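Long-range contact in capsular polysaccharide export system protein KpsC (PDB 6MGD), which transfers Kdo sugars in beta-2,7 linkage, probably while building the glycolipid anchor of Gram-negative bacterial capsules: residues Thr151-Val162 and Asn189-His199. Residues are numbered along the deposited sequence; the frame is centred on the assembly and turned at random.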
# COMPACT_ATOMS: atom_id res chain seq x y z
N THR A 151 17.01 -20.85 17.68
CA THR A 151 17.52 -21.85 16.75
C THR A 151 18.69 -21.27 15.98
O THR A 151 18.95 -20.06 16.01
CB THR A 151 16.42 -22.33 15.79
OG1 THR A 151 16.89 -23.48 15.07
CG2 THR A 151 16.07 -21.23 14.80
N ASP A 152 19.41 -22.15 15.29
CA ASP A 152 20.52 -21.76 14.44
C ASP A 152 20.10 -21.44 13.01
O ASP A 152 20.91 -20.92 12.24
CB ASP A 152 21.58 -22.87 14.42
CG ASP A 152 21.00 -24.21 14.00
OD1 ASP A 152 19.80 -24.44 14.24
OD2 ASP A 152 21.75 -25.04 13.44
N LYS A 153 18.85 -21.74 12.64
CA LYS A 153 18.37 -21.50 11.30
C LYS A 153 18.01 -20.03 11.11
O LYS A 153 17.74 -19.30 12.07
CB LYS A 153 17.15 -22.38 11.00
CG LYS A 153 17.33 -23.83 11.39
CD LYS A 153 15.99 -24.54 11.50
CE LYS A 153 16.15 -25.91 12.15
NZ LYS A 153 14.83 -26.54 12.43
N LYS A 154 18.00 -19.60 9.85
CA LYS A 154 17.60 -18.24 9.53
C LYS A 154 16.10 -18.06 9.77
O LYS A 154 15.29 -18.88 9.33
CB LYS A 154 17.95 -17.90 8.08
CG LYS A 154 17.63 -16.47 7.69
CD LYS A 154 18.43 -16.03 6.47
CE LYS A 154 18.03 -16.78 5.22
NZ LYS A 154 18.76 -16.29 4.02
N ILE A 155 15.74 -17.00 10.49
CA ILE A 155 14.35 -16.72 10.83
C ILE A 155 13.71 -15.97 9.67
O ILE A 155 14.13 -14.85 9.33
CB ILE A 155 14.25 -15.91 12.13
CG1 ILE A 155 14.97 -16.64 13.27
CG2 ILE A 155 12.79 -15.68 12.51
CD1 ILE A 155 14.34 -17.97 13.64
N ILE A 156 12.69 -16.58 9.06
CA ILE A 156 11.91 -15.96 7.99
C ILE A 156 10.47 -15.81 8.47
O ILE A 156 9.91 -16.74 9.05
CB ILE A 156 11.99 -16.79 6.69
CG1 ILE A 156 13.39 -16.74 6.09
CG2 ILE A 156 10.98 -16.29 5.67
CD1 ILE A 156 13.50 -17.40 4.72
N VAL A 157 9.88 -14.63 8.23
CA VAL A 157 8.50 -14.34 8.59
C VAL A 157 7.72 -14.10 7.30
O VAL A 157 8.21 -13.45 6.38
CB VAL A 157 8.38 -13.13 9.54
CG1 VAL A 157 8.89 -11.86 8.88
CG2 VAL A 157 6.95 -12.95 10.03
N VAL A 158 6.50 -14.63 7.25
CA VAL A 158 5.62 -14.49 6.09
C VAL A 158 4.26 -13.99 6.56
O VAL A 158 3.53 -14.73 7.23
CB VAL A 158 5.49 -15.81 5.32
CG1 VAL A 158 4.42 -15.69 4.23
CG2 VAL A 158 6.82 -16.21 4.71
N PRO A 159 3.89 -12.75 6.26
CA PRO A 159 2.56 -12.24 6.64
C PRO A 159 1.52 -12.67 5.61
O PRO A 159 1.65 -12.36 4.42
CB PRO A 159 2.75 -10.72 6.65
CG PRO A 159 3.82 -10.48 5.65
CD PRO A 159 4.74 -11.69 5.68
N GLY A 160 0.50 -13.39 6.07
CA GLY A 160 -0.58 -13.77 5.18
C GLY A 160 -1.45 -12.58 4.81
O GLY A 160 -1.55 -11.60 5.54
N GLN A 161 -2.08 -12.69 3.64
CA GLN A 161 -2.97 -11.66 3.14
C GLN A 161 -4.36 -12.24 2.91
O GLN A 161 -4.54 -13.46 2.85
CB GLN A 161 -2.45 -11.05 1.83
CG GLN A 161 -1.10 -10.37 1.93
CD GLN A 161 -0.66 -9.78 0.60
OE1 GLN A 161 0.51 -9.87 0.22
NE2 GLN A 161 -1.60 -9.17 -0.12
N VAL A 162 -5.33 -11.36 2.77
CA VAL A 162 -6.65 -11.75 2.29
C VAL A 162 -6.54 -11.97 0.79
O VAL A 162 -6.20 -11.05 0.04
CB VAL A 162 -7.71 -10.70 2.63
CG1 VAL A 162 -9.11 -11.31 2.57
CG2 VAL A 162 -7.44 -10.11 4.00
N ASN A 189 14.03 -21.49 0.38
CA ASN A 189 14.73 -21.50 1.67
C ASN A 189 14.47 -22.83 2.37
O ASN A 189 13.60 -22.93 3.24
CB ASN A 189 14.31 -20.32 2.54
CG ASN A 189 14.39 -19.00 1.80
OD1 ASN A 189 15.46 -18.40 1.69
ND2 ASN A 189 13.26 -18.53 1.28
N PRO A 190 15.22 -23.88 2.02
CA PRO A 190 14.89 -25.22 2.53
C PRO A 190 15.13 -25.39 4.02
O PRO A 190 14.41 -26.17 4.66
CB PRO A 190 15.80 -26.14 1.71
CG PRO A 190 16.19 -25.33 0.50
CD PRO A 190 16.27 -23.92 0.98
N ASN A 191 16.12 -24.71 4.60
CA ASN A 191 16.52 -24.94 5.98
C ASN A 191 16.12 -23.83 6.94
O ASN A 191 16.31 -23.98 8.15
CB ASN A 191 18.03 -25.15 6.07
CG ASN A 191 18.52 -26.28 5.19
OD1 ASN A 191 19.19 -26.05 4.18
ND2 ASN A 191 18.20 -27.51 5.57
N ALA A 192 15.58 -22.72 6.44
CA ALA A 192 15.25 -21.60 7.30
C ALA A 192 14.05 -21.93 8.18
O ALA A 192 13.25 -22.82 7.89
CB ALA A 192 14.96 -20.35 6.46
N TYR A 193 13.94 -21.20 9.29
CA TYR A 193 12.79 -21.30 10.18
C TYR A 193 11.72 -20.34 9.67
O TYR A 193 11.87 -19.12 9.76
CB TYR A 193 13.17 -20.99 11.62
CG TYR A 193 12.07 -21.28 12.62
CD1 TYR A 193 11.05 -20.37 12.85
CD2 TYR A 193 12.05 -22.47 13.34
CE1 TYR A 193 10.04 -20.63 13.75
CE2 TYR A 193 11.04 -22.74 14.26
CZ TYR A 193 10.04 -21.81 14.46
OH TYR A 193 9.04 -22.07 15.36
N ILE A 194 10.63 -20.89 9.14
CA ILE A 194 9.55 -20.11 8.56
C ILE A 194 8.40 -20.07 9.55
O ILE A 194 7.90 -21.12 9.97
CB ILE A 194 9.10 -20.68 7.21
CG1 ILE A 194 10.29 -20.76 6.24
CG2 ILE A 194 7.98 -19.84 6.62
CD1 ILE A 194 9.95 -21.34 4.89
N VAL A 195 7.98 -18.86 9.92
CA VAL A 195 6.82 -18.65 10.78
C VAL A 195 5.79 -17.87 9.97
O VAL A 195 6.09 -16.79 9.44
CB VAL A 195 7.19 -17.91 12.07
CG1 VAL A 195 8.17 -16.77 11.79
CG2 VAL A 195 5.95 -17.38 12.76
N TYR A 196 4.59 -18.43 9.86
CA TYR A 196 3.52 -17.83 9.07
C TYR A 196 2.59 -17.05 9.98
O TYR A 196 1.97 -17.62 10.89
CB TYR A 196 2.74 -18.90 8.30
CG TYR A 196 1.55 -18.36 7.54
CD1 TYR A 196 1.73 -17.50 6.46
CD2 TYR A 196 0.26 -18.72 7.88
CE1 TYR A 196 0.64 -17.02 5.75
CE2 TYR A 196 -0.83 -18.24 7.18
CZ TYR A 196 -0.63 -17.39 6.12
OH TYR A 196 -1.71 -16.90 5.42
N LYS A 197 2.49 -15.74 9.74
CA LYS A 197 1.56 -14.89 10.47
C LYS A 197 0.33 -14.69 9.61
O LYS A 197 0.35 -13.87 8.68
CB LYS A 197 2.21 -13.55 10.81
CG LYS A 197 1.30 -12.63 11.60
CD LYS A 197 1.41 -11.20 11.11
CE LYS A 197 0.60 -10.26 11.99
NZ LYS A 197 1.01 -10.37 13.41
N PRO A 198 -0.77 -15.41 9.86
CA PRO A 198 -1.95 -15.25 9.01
C PRO A 198 -2.59 -13.89 9.21
O PRO A 198 -2.49 -13.27 10.27
CB PRO A 198 -2.88 -16.37 9.50
CG PRO A 198 -2.47 -16.59 10.92
CD PRO A 198 -0.99 -16.35 10.96
N HIS A 199 -3.25 -13.41 8.16
CA HIS A 199 -3.92 -12.13 8.23
C HIS A 199 -5.04 -12.19 9.27
O HIS A 199 -5.73 -13.21 9.37
CB HIS A 199 -4.48 -11.73 6.86
CG HIS A 199 -4.95 -10.32 6.79
ND1 HIS A 199 -6.23 -9.94 7.15
CD2 HIS A 199 -4.32 -9.18 6.41
CE1 HIS A 199 -6.37 -8.64 6.99
NE2 HIS A 199 -5.22 -8.15 6.54
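Six backbone hydrogen bonds run from Lys-154 to Gly-160 along the partner residues Tyr-193 to Lys-197, illustrating how neighbouring parallel strands are zipped together. Tyr-193, Val-195 and Lys-197 each donate through N to one residue of 151-162 and accept through O from the residue two further on. The bond from Ile-156 N to Tyr-193 O is almost straight (2.8 Å, 174°), and Gly-160 N closes the ladder on Lys-197 O at 2.7 Å. CA-H...O contacts, such as Ile-194 CA to Ile-156 O, supplement it.

The connection between the strands contains helix 178-188, which packs on Ile-194 and Tyr-196; it makes a beta-alpha-beta crossover within the six-stranded parallel sheet, consistent with one of the two Rossmann-like domains of a GT-B glycosyltransferase. Strand 238-241 flanks 155-159 on its other side.

Apolar packing differs between the two faces. On the face of Ile-156, Val-158, Ile-194 and Tyr-196, which helix 178-188 covers, the CD1 of Ile-156 reaches back over the Asn-189 amide, 3.4 Å from CG, and also meets Ala-192 CB; the Asn-189 ND2 is bound by Val-185 O. Further along, with CG anti to the backbone N (chi1 176°), the Tyr-196 ring extends toward 151-162, taking Val-158 CG1 at its edge in plane, 3.9 Å from CD1, and bringing OH to 3.3 Å from Gly-160 CA. An alanine at Tyr-196 would strip this cover from Val-158 and Gly-160 and would probably leave a gap beneath helix 178-188, where the Tyr-196 side chain also packs on Leu-182. On the opposite face, Ile-155 CD1 lies beside Tyr-193 CB.

Beyond the last backbone bond, Val-162 CG2 sits over one face of the His-199 imidazole, a CH-pi contact 3.5 Å from the ring centroid, while Gly-160 O lies at the ring's edge and His-199 ND1 bonds Asp-201 N.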